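Cellulosomal scaffoldin (Bacteroides cellulosolvens, PDB 1TYJ) is a type-II cohesin module of a scaffoldin that probably binds dockerin modules to help assemble the cellulosome. Local coordinates at residues E53-T65 with D75-G89. Residues are numbered along the deposited sequence; the frame is centred on the assembly and turned at random. Where two conformers were deposited one is given.
Sequences EAYTDSTMPDYGT and DMSKHNLSQGVLNFG. With MOH (methanol), chain G.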
loop_
_atom_site.group_PDB
_atom_site.type_symbol
_atom_site.label_atom_id
_atom_site.label_comp_id
_atom_site.label_asym_id
_atom_site.label_seq_id
_atom_site.Cartn_x
_atom_site.Cartn_y
_atom_site.Cartn_z
ATOM N N GLU A 53 -7.561 -14.835 7.989
ATOM C CA GLU A 53 -7.603 -14.397 9.382
ATOM C C GLU A 53 -7.382 -12.904 9.386
ATOM O O GLU A 53 -6.784 -12.398 8.444
ATOM C CB GLU A 53 -6.415 -14.991 10.136
ATOM C CG GLU A 53 -6.469 -16.480 10.398
ATOM C CD GLU A 53 -5.274 -16.900 11.242
ATOM O OE1 GLU A 53 -5.138 -16.412 12.393
ATOM O OE2 GLU A 53 -4.451 -17.685 10.739
ATOM N N ALA A 54 -7.834 -12.218 10.430
ATOM C CA ALA A 54 -7.559 -10.782 10.592
ATOM C C ALA A 54 -6.042 -10.532 10.647
ATOM O O ALA A 54 -5.292 -11.352 11.210
ATOM C CB ALA A 54 -8.207 -10.277 11.894
ATOM N N TYR A 55 -5.577 -9.403 10.103
ATOM C CA TYR A 55 -4.203 -9.002 10.375
ATOM C C TYR A 55 -3.966 -8.871 11.853
ATOM O O TYR A 55 -4.875 -8.410 12.615
ATOM C CB TYR A 55 -3.927 -7.586 9.849
ATOM C CG TYR A 55 -3.653 -7.415 8.367
ATOM C CD1 TYR A 55 -4.161 -8.283 7.407
ATOM C CD2 TYR A 55 -2.932 -6.287 7.918
ATOM C CE1 TYR A 55 -3.928 -8.066 6.029
ATOM C CE2 TYR A 55 -2.704 -6.072 6.568
ATOM C CZ TYR A 55 -3.201 -6.961 5.625
ATOM O OH TYR A 55 -2.986 -6.713 4.301
ATOM N N THR A 56 -2.721 -9.143 12.255
ATOM C CA THR A 56 -2.198 -8.581 13.495
ATOM C C THR A 56 -1.299 -7.396 13.132
ATOM O O THR A 56 -1.122 -7.080 11.945
ATOM C CB THR A 56 -1.346 -9.614 14.265
ATOM O OG1 THR A 56 -0.168 -9.913 13.498
ATOM C CG2 THR A 56 -2.180 -10.898 14.523
ATOM N N ASP A 57 -0.699 -6.772 14.137
ATOM C CA ASP A 57 0.184 -5.650 13.905
ATOM C C ASP A 57 1.445 -6.014 13.112
ATOM O O ASP A 57 2.157 -5.108 12.673
ATOM C CB ASP A 57 0.591 -4.973 15.229
ATOM C CG ASP A 57 -0.457 -3.984 15.749
ATOM O OD1 ASP A 57 -1.274 -3.501 14.929
ATOM O OD2 ASP A 57 -0.423 -3.652 16.960
ATOM N N SER A 58 1.742 -7.303 12.894
ATOM C CA SER A 58 2.952 -7.648 12.148
ATOM C C SER A 58 2.669 -8.175 10.720
ATOM O O SER A 58 3.596 -8.480 9.987
ATOM C CB SER A 58 3.738 -8.733 12.928
ATOM O OG SER A 58 2.926 -9.883 13.128
ATOM N N THR A 59 1.388 -8.265 10.336
ATOM C CA THR A 59 1.011 -8.931 9.078
ATOM C C THR A 59 1.434 -8.139 7.845
ATOM O O THR A 59 1.047 -6.982 7.688
ATOM C CB THR A 59 -0.511 -9.165 9.033
ATOM O OG1 THR A 59 -0.900 -9.940 10.178
ATOM C CG2 THR A 59 -0.857 -9.945 7.760
ATOM N N MET A 60 2.183 -8.768 6.941
ATOM C CA MET A 60 2.530 -8.112 5.689
ATOM C C MET A 60 1.346 -8.196 4.711
ATOM O O MET A 60 0.775 -9.289 4.513
ATOM C CB MET A 60 3.724 -8.809 5.032
ATOM C CG MET A 60 4.277 -8.062 3.838
ATOM S SD MET A 60 5.038 -6.477 4.304
ATOM C CE MET A 60 5.251 -5.739 2.656
ATOM N N PRO A 61 0.969 -7.052 4.074
ATOM C CA PRO A 61 -0.011 -7.129 2.984
ATOM C C PRO A 61 0.391 -8.013 1.813
ATOM O O PRO A 61 1.543 -8.444 1.695
ATOM C CB PRO A 61 -0.125 -5.671 2.496
ATOM C CG PRO A 61 0.248 -4.828 3.787
ATOM C CD PRO A 61 1.394 -5.662 4.361
ATOM N N ASP A 62 -0.566 -8.298 0.941
ATOM C CA ASP A 62 -0.296 -9.119 -0.218
ATOM C C ASP A 62 0.644 -8.403 -1.176
ATOM O O ASP A 62 0.680 -7.190 -1.240
ATOM C CB ASP A 62 -1.600 -9.480 -0.945
ATOM C CG ASP A 62 -2.584 -10.217 -0.043
ATOM O OD1 ASP A 62 -2.376 -11.415 0.232
ATOM O OD2 ASP A 62 -3.540 -9.569 0.460
ATOM N N TYR A 63 1.421 -9.186 -1.926
ATOM C CA TYR A 63 2.296 -8.624 -2.918
ATOM C C TYR A 63 1.548 -8.254 -4.221
ATOM O O TYR A 63 0.419 -8.717 -4.487
ATOM C CB TYR A 63 3.409 -9.613 -3.243
ATOM C CG TYR A 63 4.324 -9.977 -2.100
ATOM C CD1 TYR A 63 4.737 -11.302 -1.934
ATOM C CD2 TYR A 63 4.818 -8.998 -1.201
ATOM C CE1 TYR A 63 5.618 -11.672 -0.910
ATOM C CE2 TYR A 63 5.660 -9.366 -0.125
ATOM C CZ TYR A 63 6.071 -10.700 -0.004
ATOM O OH TYR A 63 6.935 -11.103 0.994
ATOM N N GLY A 64 2.187 -7.362 -4.983
ATOM C CA GLY A 64 1.800 -7.042 -6.346
ATOM C C GLY A 64 2.759 -7.743 -7.295
ATOM O O GLY A 64 3.360 -8.775 -6.955
ATOM N N THR A 65 2.912 -7.196 -8.476
ATOM C CA THR A 65 3.814 -7.812 -9.453
ATOM C C THR A 65 5.225 -7.208 -9.419
ATOM O O THR A 65 6.186 -7.839 -9.883
ATOM C CB THR A 65 3.255 -7.694 -10.872
ATOM O OG1 THR A 65 3.090 -6.322 -11.159
ATOM C CG2 THR A 65 1.865 -8.318 -10.954
ATOM N N ASP A 75 10.950 -7.052 3.450
ATOM C CA ASP A 75 9.626 -6.545 3.826
ATOM C C ASP A 75 9.700 -5.957 5.244
ATOM O O ASP A 75 10.521 -6.383 6.062
ATOM C CB ASP A 75 8.603 -7.699 3.931
ATOM C CG ASP A 75 8.194 -8.276 2.604
ATOM O OD1 ASP A 75 8.474 -7.677 1.554
ATOM O OD2 ASP A 75 7.585 -9.363 2.636
ATOM N N MET A 76 8.817 -5.001 5.529
ATOM C CA MET A 76 8.615 -4.434 6.865
ATOM C C MET A 76 7.121 -4.296 7.033
ATOM O O MET A 76 6.452 -3.862 6.114
ATOM C CB MET A 76 9.316 -3.045 6.978
ATOM C CG MET A 76 8.395 -1.820 6.950
ATOM S SD MET A 76 7.473 -1.519 8.520
ATOM C CE MET A 76 7.250 0.233 8.255
ATOM N N SER A 77 6.591 -4.688 8.193
ATOM C CA SER A 77 5.158 -4.490 8.501
ATOM C C SER A 77 5.010 -4.361 10.000
ATOM O O SER A 77 5.325 -5.301 10.739
ATOM C CB SER A 77 4.243 -5.595 7.908
ATOM O OG SER A 77 4.752 -6.934 8.121
ATOM N N LYS A 78 4.574 -3.184 10.428
ATOM C CA LYS A 78 4.535 -2.844 11.843
ATOM C C LYS A 78 3.441 -1.791 12.025
ATOM O O LYS A 78 3.676 -0.562 11.953
ATOM C CB LYS A 78 5.927 -2.391 12.312
ATOM C CG LYS A 78 6.118 -2.224 13.856
ATOM C CD LYS A 78 7.538 -1.657 14.114
ATOM C CE LYS A 78 8.042 -1.787 15.541
ATOM N NZ LYS A 78 8.300 -3.195 16.054
ATOM N N HIS A 79 2.236 -2.317 12.237
ATOM C CA HIS A 79 0.990 -1.515 12.257
ATOM C C HIS A 79 0.623 -1.026 13.652
ATOM O O HIS A 79 1.244 -1.385 14.660
ATOM C CB HIS A 79 -0.150 -2.357 11.691
ATOM C CG HIS A 79 0.207 -3.032 10.393
ATOM N ND1 HIS A 79 0.031 -4.386 10.157
ATOM C CD2 HIS A 79 0.729 -2.512 9.247
ATOM C CE1 HIS A 79 0.420 -4.666 8.918
ATOM N NE2 HIS A 79 0.876 -3.553 8.361
ATOM N N ASN A 80 -0.413 -0.196 13.679
ATOM C CA ASN A 80 -1.114 0.065 14.914
ATOM C C ASN A 80 -2.596 -0.074 14.630
ATOM O O ASN A 80 -3.294 0.916 14.376
ATOM C CB ASN A 80 -0.745 1.429 15.473
ATOM C CG ASN A 80 -1.319 1.645 16.843
ATOM O OD1 ASN A 80 -2.176 0.893 17.295
ATOM N ND2 ASN A 80 -0.884 2.701 17.503
ATOM N N LEU A 81 -3.078 -1.320 14.589
ATOM C CA LEU A 81 -4.450 -1.545 14.163
ATOM C C LEU A 81 -5.453 -0.921 15.121
ATOM O O LEU A 81 -6.563 -0.568 14.709
ATOM C CB LEU A 81 -4.773 -3.024 13.987
ATOM C CG LEU A 81 -3.827 -3.783 13.038
ATOM C CD1 LEU A 81 -4.054 -5.273 13.140
ATOM C CD2 LEU A 81 -3.962 -3.283 11.599
ATOM N N SER A 82 -5.056 -0.762 16.379
ATOM C CA SER A 82 -5.980 -0.196 17.347
ATOM C C SER A 82 -6.314 1.241 16.955
ATOM O O SER A 82 -7.408 1.720 17.281
ATOM C CB SER A 82 -5.416 -0.226 18.780
ATOM O OG SER A 82 -4.321 0.645 18.941
ATOM N N GLN A 83 -5.391 1.900 16.256
ATOM C CA GLN A 83 -5.541 3.307 15.832
ATOM C C GLN A 83 -5.844 3.400 14.338
ATOM O O GLN A 83 -5.868 4.494 13.762
ATOM C CB GLN A 83 -4.284 4.103 16.173
ATOM C CG GLN A 83 -4.066 4.173 17.688
ATOM C CD GLN A 83 -2.898 5.046 18.113
ATOM O OE1 GLN A 83 -2.262 5.723 17.287
ATOM N NE2 GLN A 83 -2.603 5.047 19.422
ATOM N N GLY A 84 -6.101 2.247 13.732
ATOM C CA GLY A 84 -6.416 2.157 12.315
ATOM C C GLY A 84 -5.262 2.620 11.457
ATOM O O GLY A 84 -5.472 3.328 10.443
ATOM N N VAL A 85 -4.040 2.205 11.824
ATOM C CA VAL A 85 -2.860 2.570 11.035
ATOM C C VAL A 85 -2.131 1.327 10.508
ATOM O O VAL A 85 -1.813 0.438 11.279
ATOM C CB VAL A 85 -1.893 3.422 11.855
ATOM C CG1 VAL A 85 -0.613 3.726 11.047
ATOM C CG2 VAL A 85 -2.596 4.722 12.276
ATOM N N LEU A 86 -1.941 1.283 9.186
ATOM C CA LEU A 86 -1.075 0.278 8.578
ATOM C C LEU A 86 0.239 0.948 8.222
ATOM O O LEU A 86 0.244 2.020 7.651
ATOM C CB LEU A 86 -1.705 -0.267 7.303
ATOM C CG LEU A 86 -3.054 -0.973 7.498
ATOM C CD1 LEU A 86 -3.712 -1.208 6.147
ATOM C CD2 LEU A 86 -2.876 -2.275 8.279
ATOM N N ASN A 87 1.369 0.291 8.481
ATOM C CA ASN A 87 2.666 0.871 8.093
ATOM C C ASN A 87 3.495 -0.310 7.597
ATOM O O ASN A 87 3.729 -1.271 8.364
ATOM C CB ASN A 87 3.371 1.506 9.283
ATOM C CG ASN A 87 4.684 2.221 8.898
ATOM O OD1 ASN A 87 4.828 2.764 7.819
ATOM N ND2 ASN A 87 5.620 2.232 9.795
ATOM N N PHE A 88 3.887 -0.266 6.325
ATOM C CA PHE A 88 4.623 -1.395 5.774
ATOM C C PHE A 88 5.415 -0.950 4.570
ATOM O O PHE A 88 5.206 0.144 4.019
ATOM C CB PHE A 88 3.636 -2.530 5.369
ATOM C CG PHE A 88 2.577 -2.088 4.352
ATOM C CD1 PHE A 88 2.772 -2.333 2.969
ATOM C CD2 PHE A 88 1.404 -1.436 4.776
ATOM C CE1 PHE A 88 1.816 -1.943 2.026
ATOM C CE2 PHE A 88 0.452 -1.012 3.841
ATOM C CZ PHE A 88 0.641 -1.270 2.469
ATOM N N GLY A 89 6.316 -1.806 4.124
ATOM C CA GLY A 89 7.128 -1.420 2.978
ATOM C C GLY A 89 7.839 -2.645 2.444
ATOM O O GLY A 89 7.895 -3.702 3.107
HETATM C C MOH G . 2.949 -12.579 8.062
HETATM O O MOH G . 3.486 -11.286 7.613
HETATM O O HOH W 1 -2.907 -2.550 17.623
#
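Asp57 grips the 75-89 hairpin twice. Its carbonyl O takes the His79 N-H on an in-plane lone pair at 2.8 Å, almost straight at 176°, while its carboxylate OD1 turns its syn lone pair to Leu81 N at 2.9 Å. With CG beside its own backbone N (chi1 -82°), the Asp57 carboxylate lies over the start of the 3-10 segment 81-83, and a water bridges OD2 to Ser82 N. Ser77 OG donates to Ser58 O at 2.7 Å from well above the carbonyl plane. His79 ND1 adds a weak bond to Thr56 O, the acceptor that also closes the type I turn 56-59 and lies at the edge of the imidazole. At the far end Tyr63 OH donates to Asp75 OD2, at a modelled 2.5 Å so short that the exact length is doubtful; Asp75 OD1 is salt-bridged to Arg90, whose side chain also makes a cation-pi contact with the Tyr63 ring.

Apolar contacts line the inner side of the loop. Pro61 CG sits squarely over the Phe88 ring, 3.5 Å from its centroid, in a CH-pi contact. Leu86 CD2 covers one face of the His79 imidazole and touches Tyr55 CD2, and Leu81 CD1 meets Tyr55 CB at 4.0 Å. Met60, bent at chi2 (67°), brings CE to 4.2 Å from Phe88 CD1. Val113 of strand 108-117 packs on Tyr55, Pro61 and Leu86.

The turn of the 73-77/85-92 beta hairpin carries a G1 bulge at Asn80, Gly84 and Val85. By closing the 53-65 loop, joined to one sheet, over this hairpin of the other, the contact links the two sheets of the cohesin beta sandwich.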